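Local coordinates for hypothetical protein TM0486 (Thermotoga maritima, PDB 1VK8) that binds thiamin and is involved in the response of the cell to oxidative conditions, probably as part of thiamin handling or salvage, at residues M13-T17 and G95-K101; R37-I42 and L72-L76. One frame throughout, in Å; residues are numbered along the deposited sequence.

Interaction 1. Residues M13-T17 and G95-K101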
HETATM    1  N   MSE C  13       3.155 -26.673  -4.699  1.00 26.21           N
HETATM    2  CA  MSE C  13       4.161 -26.666  -3.610  1.00 25.03           C
HETATM    3  C   MSE C  13       4.571 -25.223  -3.250  1.00 20.42           C
HETATM    4  O   MSE C  13       4.579 -24.885  -2.079  1.00 20.85           O
HETATM    5  CB  MSE C  13       5.376 -27.545  -3.971  1.00 26.27           C
HETATM    6  CG  MSE C  13       6.342 -27.795  -2.826  1.00 28.75           C
ATOM      7  N   PRO C  14       4.924 -24.378  -4.215  1.00 20.03           N
ATOM      8  CA  PRO C  14       5.295 -22.980  -3.888  1.00 17.04           C
ATOM      9  C   PRO C  14       4.113 -22.140  -3.353  1.00 16.93           C
ATOM     10  O   PRO C  14       3.064 -22.060  -3.990  1.00 17.31           O
ATOM     11  CB  PRO C  14       5.776 -22.406  -5.234  1.00 19.55           C
ATOM     12  CG  PRO C  14       5.925 -23.576  -6.166  1.00 23.51           C
ATOM     13  CD  PRO C  14       4.990 -24.636  -5.666  1.00 21.57           C
ATOM     14  N   LYS C  15       4.310 -21.500  -2.202  1.00 14.38           N
ATOM     15  CA  LYS C  15       3.334 -20.624  -1.620  1.00 13.97           C
ATOM     16  C   LYS C  15       3.776 -19.182  -1.783  1.00  9.13           C
ATOM     17  O   LYS C  15       4.939 -18.893  -2.028  1.00  7.45           O
ATOM     18  CB  LYS C  15       3.159 -20.941  -0.132  1.00 16.88           C
ATOM     19  CG  LYS C  15       2.398 -22.220   0.121  1.00 21.78           C
ATOM     20  CD  LYS C  15       2.440 -22.664   1.575  1.00 28.43           C
ATOM     21  CE  LYS C  15       1.439 -23.834   1.797  1.00 40.95           C
ATOM     22  NZ  LYS C  15       1.851 -24.844   2.852  1.00 41.29           N
ATOM     23  N   VAL C  16       2.823 -18.281  -1.666  1.00  7.61           N
ATOM     24  CA  VAL C  16       3.107 -16.862  -1.540  1.00  8.20           C
ATOM     25  C   VAL C  16       2.497 -16.405  -0.218  1.00  7.62           C
ATOM     26  O   VAL C  16       1.731 -17.132   0.373  1.00  8.09           O
ATOM     27  CB  VAL C  16       2.489 -16.022  -2.710  1.00  6.86           C
ATOM     28  CG1 VAL C  16       3.149 -16.354  -4.032  1.00 13.28           C
ATOM     29  CG2 VAL C  16       0.971 -16.210  -2.823  1.00 10.00           C
ATOM     30  N   THR C  17       2.829 -15.193   0.218  1.00  7.99           N
ATOM     31  CA  THR C  17       2.074 -14.528   1.269  1.00  9.46           C
ATOM     32  C   THR C  17       1.361 -13.354   0.638  1.00  9.62           C
ATOM     33  O   THR C  17       1.887 -12.701  -0.274  1.00  9.09           O
ATOM     34  CB  THR C  17       2.963 -14.068   2.471  1.00 12.19           C
ATOM     35  OG1 THR C  17       3.838 -12.996   2.073  1.00 13.19           O
ATOM     36  CG2 THR C  17       3.884 -15.163   2.951  1.00 11.09           C
ATOM     37  N   GLY C  95       8.673 -20.469  -3.698  1.00 11.77           N
ATOM     38  CA  GLY C  95       7.856 -20.268  -2.519  1.00  9.71           C
ATOM     39  C   GLY C  95       8.460 -19.384  -1.446  1.00 10.16           C
ATOM     40  O   GLY C  95       9.675 -19.275  -1.313  1.00  7.65           O
ATOM     41  N   ILE C  96       7.579 -18.709  -0.705  1.00  7.99           N
ATOM     42  CA  ILE C  96       7.932 -17.962   0.494  1.00  8.14           C
ATOM     43  C   ILE C  96       6.780 -18.114   1.501  1.00 10.57           C
ATOM     44  O   ILE C  96       5.593 -18.207   1.115  1.00 11.52           O
ATOM     45  CB  ILE C  96       8.214 -16.461   0.173  1.00  7.77           C
ATOM     46  CG1 ILE C  96       8.773 -15.706   1.392  1.00  8.93           C
ATOM     47  CG2 ILE C  96       6.975 -15.765  -0.355  1.00 14.61           C
ATOM     48  CD1 ILE C  96      10.178 -16.101   1.788  1.00 13.16           C
ATOM     49  N   THR C  97       7.124 -18.119   2.779  1.00  9.65           N
ATOM     50  CA  THR C  97       6.155 -18.366   3.846  1.00 10.98           C
ATOM     51  C   THR C  97       6.229 -17.274   4.894  1.00  9.86           C
ATOM     52  O   THR C  97       7.197 -16.518   4.949  1.00  8.25           O
ATOM     53  CB  THR C  97       6.460 -19.701   4.562  1.00 10.23           C
ATOM     54  OG1 THR C  97       7.803 -19.693   5.054  1.00 12.12           O
ATOM     55  CG2 THR C  97       6.409 -20.867   3.605  1.00 15.46           C
ATOM     56  N   ILE C  98       5.196 -17.222   5.739  1.00  6.83           N
ATOM     57  CA  ILE C  98       5.163 -16.307   6.865  1.00  8.99           C
ATOM     58  C   ILE C  98       6.384 -16.531   7.765  1.00  8.21           C
ATOM     59  O   ILE C  98       7.094 -15.565   8.105  1.00  9.95           O
ATOM     60  CB  ILE C  98       3.807 -16.460   7.632  1.00  7.44           C
ATOM     61  CG1 ILE C  98       2.648 -15.900   6.799  1.00  9.48           C
ATOM     62  CG2 ILE C  98       3.889 -15.767   8.985  1.00 12.19           C
ATOM     63  CD1 ILE C  98       1.241 -16.207   7.356  1.00 11.60           C
ATOM     64  N   GLU C  99       6.656 -17.796   8.099  1.00  7.64           N
ATOM     65  CA  GLU C  99       7.706 -18.159   9.049  1.00 12.88           C
ATOM     66  C   GLU C  99       9.063 -17.712   8.543  1.00 11.48           C
ATOM     67  O   GLU C  99       9.872 -17.218   9.306  1.00 15.27           O
ATOM     68  CB  GLU C  99       7.697 -19.669   9.314  1.00 16.23           C
ATOM     69  CG  GLU C  99       8.687 -20.164  10.355  1.00 30.85           C
ATOM     70  CD  GLU C  99       8.714 -21.685  10.488  1.00 45.22           C
ATOM     71  OE1 GLU C  99       7.835 -22.372   9.907  1.00 44.80           O
ATOM     72  OE2 GLU C  99       9.620 -22.199  11.189  1.00 55.80           O
ATOM     73  N   GLU C 100       9.298 -17.821   7.242  1.00 11.48           N
ATOM     74  CA  GLU C 100      10.588 -17.420   6.675  1.00 13.97           C
ATOM     75  C   GLU C 100      10.820 -15.924   6.864  1.00 16.85           C
ATOM     76  O   GLU C 100      11.950 -15.476   6.939  1.00 18.35           O
ATOM     77  CB  GLU C 100      10.681 -17.766   5.180  1.00 13.20           C
ATOM     78  CG  GLU C 100      10.852 -19.249   4.918  1.00 19.79           C
ATOM     79  CD  GLU C 100      10.767 -19.615   3.445  1.00 17.34           C
ATOM     80  OE1 GLU C 100       9.650 -19.738   2.920  1.00 16.26           O
ATOM     81  OE2 GLU C 100      11.827 -19.791   2.806  1.00 24.63           O
ATOM     82  N   LYS C 101       9.748 -15.153   6.942  1.00 16.43           N
ATOM     83  CA  LYS C 101       9.850 -13.708   7.129  1.00 17.94           C
ATOM     84  C   LYS C 101       9.777 -13.212   8.587  1.00 20.72           C
ATOM     85  O   LYS C 101      10.303 -12.147   8.897  1.00 24.25           O
ATOM     86  CB  LYS C 101       8.770 -13.057   6.296  1.00 18.08           C
ATOM     87  CG  LYS C 101       8.810 -13.451   4.830  1.00 22.03           C
ATOM     88  CD  LYS C 101       7.490 -13.206   4.138  1.00 21.93           C
ATOM     89  CE  LYS C 101       7.460 -11.813   3.623  1.00 31.17           C
ATOM     90  NZ  LYS C 101       6.142 -11.593   3.126  1.00 19.22           N
TER
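Lys101 and Thr17 meet tip to tip, the ammonium NZ of the lysine donating to Thr17 OG1 at 2.9 Å. This bond ties the C-terminal helix of a ferredoxin-like alpha/beta sandwich to the start of its first strand. The lysine chain reaches the hydroxyl by folding at its third torsion (chi3 88°), and the same NZ makes a salt bridge with Asp90 on the adjoining strand 82-92, so two partners, the hydroxyl and the carboxylate, grip the ammonium group. A second bond joins the backbones: Ile96 N donates to Lys15 O at 3.0 Å, nearly straight at 164°, although the N-H comes from above the carbonyl plane. Gly95 CA also lies against Lys15 O, in a CA-H...O contact of 3.3 Å. Gly95 is extended at positive phi (109°), and its CA lies close against the Pro14-Lys15 backbone.

The helix that follows begins with Thr97 as its N-cap: OG1 accepts from Glu100 N and in turn donates to Glu100 OE1, on the anti lone pair of the carboxylate. Ile98 N is bonded to Glu59 of strand 56-60, while Ile96, Ile98 and Lys101 also pack against a second subunit. Between strand and helix, the methyl of Thr17 lies against the start of the helix, with CG2 3.7 Å from Thr97 C and 4.1 Å from Ile98 CG1.

Interaction 2. Residues R37-I42 and L72-L76; sequences RAIEKI and LARYL
Lys41 lays its aliphatic chain across the ring of Tyr75. Its CE sits over the centre of one face, 3.4 Å from the ring centroid, in a CH-pi contact whose direction is within 9° of the ring normal. Beyond it, NZ lies 4.2 Å from the centroid and still over the face, which makes a cation-pi pair as well. Two bends in the lysine chain, at chi2 and chi3, turn it back over the tyrosine instead of letting it run straight out from the helix. The same helix also meets the ring at its edge: Tyr75 CE2 comes to 3.7 Å from Arg37 O, near the ring plane, and lies close to Arg37 CB.

Beneath this pair the contact is mostly aliphatic. Leu72 CD1 touches Lys41 CG at 3.9 Å, the two side chains running alongside each other with opposite headings, and its other methyl, CD2, faces Ile42 CG1. One turn further along, Leu76 CD2 rests on Ala38, 4.0 Å from both its CB and its backbone N.

Around these groups, Arg37 NH1 forms a salt bridge with Glu40 OE1 along their own helix, through a weak hydrogen bond, and Phe79 meets the Tyr75 ring edge-to-face. Ala38 and Leu76 both rest on Val22, while Ile42 and Leu72 share Ile20, so the inner layer is continuous with strand 16-24. The short helical segments run roughly antiparallel, 142° between their directions, with axes 10.4 Å apart at closest approach. This pairing of two helices over one antiparallel sheet is characteristic of the ferredoxin-like alpha/beta sandwich of the MTH1187-YkoF families.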
ATOM      1  N   ARG C  37     -16.168  -9.162   9.357  1.00 13.88           N
ATOM      2  CA  ARG C  37     -16.714 -10.098   8.368  1.00 12.31           C
ATOM      3  C   ARG C  37     -15.615 -10.519   7.410  1.00  8.76           C
ATOM      4  O   ARG C  37     -15.546 -11.664   7.020  1.00  8.29           O
ATOM      5  CB  ARG C  37     -17.857  -9.464   7.562  1.00 12.87           C
ATOM      6  CG  ARG C  37     -19.102  -9.075   8.374  1.00 18.21           C
ATOM      7  CD  ARG C  37     -19.722 -10.180   9.205  1.00 30.07           C
ATOM      8  NE  ARG C  37     -19.933  -9.711  10.584  1.00 42.89           N
ATOM      9  CZ  ARG C  37     -19.257 -10.107  11.671  1.00 47.73           C
ATOM     10  NH1 ARG C  37     -18.294 -11.033  11.613  1.00 45.48           N
ATOM     11  NH2 ARG C  37     -19.565  -9.568  12.846  1.00 53.22           N
ATOM     12  N   ALA C  38     -14.773  -9.565   7.036  1.00  6.96           N
ATOM     13  CA  ALA C  38     -13.619  -9.825   6.202  1.00  7.18           C
ATOM     14  C   ALA C  38     -12.698 -10.848   6.852  1.00  7.92           C
ATOM     15  O   ALA C  38     -12.348 -11.847   6.226  1.00  8.64           O
ATOM     16  CB  ALA C  38     -12.895  -8.570   5.917  1.00  9.68           C
ATOM     17  N   ILE C  39     -12.358 -10.625   8.115  1.00 10.93           N
ATOM     18  CA  ILE C  39     -11.477 -11.551   8.849  1.00 11.59           C
ATOM     19  C   ILE C  39     -12.114 -12.919   9.003  1.00 11.83           C
ATOM     20  O   ILE C  39     -11.468 -13.921   8.741  1.00 12.94           O
ATOM     21  CB  ILE C  39     -10.998 -10.947  10.194  1.00 12.08           C
ATOM     22  CG1 ILE C  39     -10.136  -9.716   9.904  1.00 14.24           C
ATOM     23  CG2 ILE C  39     -10.178 -11.994  11.007  1.00 13.87           C
ATOM     24  CD1 ILE C  39      -9.936  -8.808  11.071  1.00 22.78           C
ATOM     25  N   GLU C  40     -13.393 -12.963   9.372  1.00 10.71           N
ATOM     26  CA  GLU C  40     -14.115 -14.212   9.474  1.00 11.90           C
ATOM     27  C   GLU C  40     -14.129 -14.968   8.143  1.00 10.62           C
ATOM     28  O   GLU C  40     -13.934 -16.191   8.101  1.00 11.25           O
ATOM     29  CB  GLU C  40     -15.534 -13.911   9.954  1.00 12.90           C
ATOM     30  CG  GLU C  40     -16.459 -15.099  10.100  1.00 26.11           C
ATOM     31  CD  GLU C  40     -17.818 -14.697  10.680  1.00 38.28           C
ATOM     32  OE1 GLU C  40     -18.442 -13.713  10.183  1.00 34.01           O
ATOM     33  OE2 GLU C  40     -18.256 -15.368  11.636  1.00 42.57           O
ATOM     34  N   LYS C  41     -14.352 -14.255   7.046  1.00  9.36           N
ATOM     35  CA  LYS C  41     -14.339 -14.898   5.740  1.00  8.77           C
ATOM     36  C   LYS C  41     -12.939 -15.444   5.412  1.00  9.74           C
ATOM     37  O   LYS C  41     -12.810 -16.576   4.941  1.00  9.60           O
ATOM     38  CB  LYS C  41     -14.839 -13.942   4.648  1.00  8.86           C
ATOM     39  CG  LYS C  41     -14.824 -14.523   3.246  1.00  9.72           C
ATOM     40  CD  LYS C  41     -15.758 -15.708   3.091  1.00 11.94           C
ATOM     41  CE  LYS C  41     -17.200 -15.313   2.979  1.00 21.64           C
ATOM     42  NZ  LYS C  41     -18.046 -16.451   2.528  1.00 26.55           N
ATOM     43  N   ILE C  42     -11.900 -14.638   5.606  1.00  8.73           N
ATOM     44  CA  ILE C  42     -10.531 -15.112   5.360  1.00  9.22           C
ATOM     45  C   ILE C  42     -10.204 -16.410   6.150  1.00  9.12           C
ATOM     46  O   ILE C  42      -9.562 -17.319   5.624  1.00 12.67           O
ATOM     47  CB  ILE C  42      -9.524 -13.977   5.683  1.00  8.28           C
ATOM     48  CG1 ILE C  42      -9.660 -12.842   4.664  1.00 10.05           C
ATOM     49  CG2 ILE C  42      -8.096 -14.492   5.670  1.00 13.36           C
ATOM     50  CD1 ILE C  42      -9.014 -11.553   5.100  1.00 15.56           C
ATOM     51  N   LEU C  72     -14.230 -12.871  -1.717  1.00  7.62           N
ATOM     52  CA  LEU C  72     -14.195 -11.912  -0.622  1.00  8.87           C
ATOM     53  C   LEU C  72     -14.850 -10.578  -0.996  1.00  8.38           C
ATOM     54  O   LEU C  72     -15.694 -10.064  -0.253  1.00  6.41           O
ATOM     55  CB  LEU C  72     -12.758 -11.667  -0.147  1.00  8.89           C
ATOM     56  CG  LEU C  72     -12.593 -10.640   0.996  1.00 12.18           C
ATOM     57  CD1 LEU C  72     -13.309 -11.113   2.226  1.00 11.72           C
ATOM     58  CD2 LEU C  72     -11.143 -10.417   1.271  1.00 14.34           C
ATOM     59  N   ALA C  73     -14.480 -10.032  -2.147  1.00  9.61           N
ATOM     60  CA  ALA C  73     -15.017  -8.744  -2.602  1.00  8.56           C
ATOM     61  C   ALA C  73     -16.535  -8.806  -2.776  1.00 11.04           C
ATOM     62  O   ALA C  73     -17.263  -7.906  -2.334  1.00  7.94           O
ATOM     63  CB  ALA C  73     -14.361  -8.338  -3.865  1.00 10.52           C
ATOM     64  N   ARG C  74     -17.020  -9.869  -3.418  1.00 10.31           N
ATOM     65  CA  ARG C  74     -18.454 -10.037  -3.624  1.00 12.11           C
ATOM     66  C   ARG C  74     -19.153 -10.131  -2.301  1.00 10.77           C
ATOM     67  O   ARG C  74     -20.213  -9.585  -2.124  1.00 11.49           O
ATOM     68  CB  ARG C  74     -18.773 -11.322  -4.408  1.00 14.84           C
ATOM     69  CG  ARG C  74     -18.741 -11.254  -5.925  1.00 27.99           C
ATOM     70  CD  ARG C  74     -18.329  -9.936  -6.544  1.00 37.87           C
ATOM     71  NE  ARG C  74     -18.278 -10.030  -8.009  1.00 48.55           N
ATOM     72  CZ  ARG C  74     -17.624  -9.189  -8.810  1.00 48.63           C
ATOM     73  NH1 ARG C  74     -16.942  -8.179  -8.301  1.00 45.15           N
ATOM     74  NH2 ARG C  74     -17.643  -9.366 -10.129  1.00 58.17           N
ATOM     75  N   TYR C  75     -18.561 -10.881  -1.382  1.00 11.39           N
ATOM     76  CA  TYR C  75     -19.134 -11.096  -0.064  1.00 10.65           C
ATOM     77  C   TYR C  75     -19.268  -9.770   0.682  1.00  9.87           C
ATOM     78  O   TYR C  75     -20.295  -9.498   1.304  1.00  7.98           O
ATOM     79  CB  TYR C  75     -18.231 -12.058   0.720  1.00 10.96           C
ATOM     80  CG  TYR C  75     -18.650 -12.272   2.136  1.00  8.40           C
ATOM     81  CD1 TYR C  75     -19.843 -12.928   2.437  1.00 16.01           C
ATOM     82  CD2 TYR C  75     -17.858 -11.835   3.186  1.00 13.18           C
ATOM     83  CE1 TYR C  75     -20.225 -13.120   3.736  1.00 15.42           C
ATOM     84  CE2 TYR C  75     -18.232 -12.043   4.482  1.00 12.08           C
ATOM     85  CZ  TYR C  75     -19.418 -12.674   4.749  1.00 13.73           C
ATOM     86  OH  TYR C  75     -19.783 -12.864   6.046  1.00 13.99           O
ATOM     87  N   LEU C  76     -18.221  -8.957   0.616  1.00  8.39           N
ATOM     88  CA  LEU C  76     -18.161  -7.690   1.349  1.00  7.45           C
ATOM     89  C   LEU C  76     -19.123  -6.629   0.845  1.00  9.88           C
ATOM     90  O   LEU C  76     -19.542  -5.768   1.616  1.00  8.98           O
ATOM     91  CB  LEU C  76     -16.753  -7.110   1.348  1.00  6.89           C
ATOM     92  CG  LEU C  76     -15.730  -7.944   2.147  1.00  8.02           C
ATOM     93  CD1 LEU C  76     -14.362  -7.335   1.992  1.00 16.41           C
ATOM     94  CD2 LEU C  76     -16.169  -8.065   3.593  1.00 21.03           C
TER

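In the fold
The two contacts lie on opposite sides of the chain's centre, their own centres 22 Å apart and their nearest atoms about 10 Å apart. Both helices of interaction 2 come from the part of the chain between the two segments of interaction 1: strand 16-24 leaves the first contact and leads to helix 31-43, helix 62-76 follows after two strands, and strand 82-92 returns toward the C-terminal helix. Strand 16-24, inside the four-stranded antiparallel sheet, links them, with its beginning in interaction 1 and its later residues beneath the helices of interaction 2. One contact brings together regions near the two ends of the modelled chain while the other pairs helices over the sheet, and both adjoin neighbouring subunits.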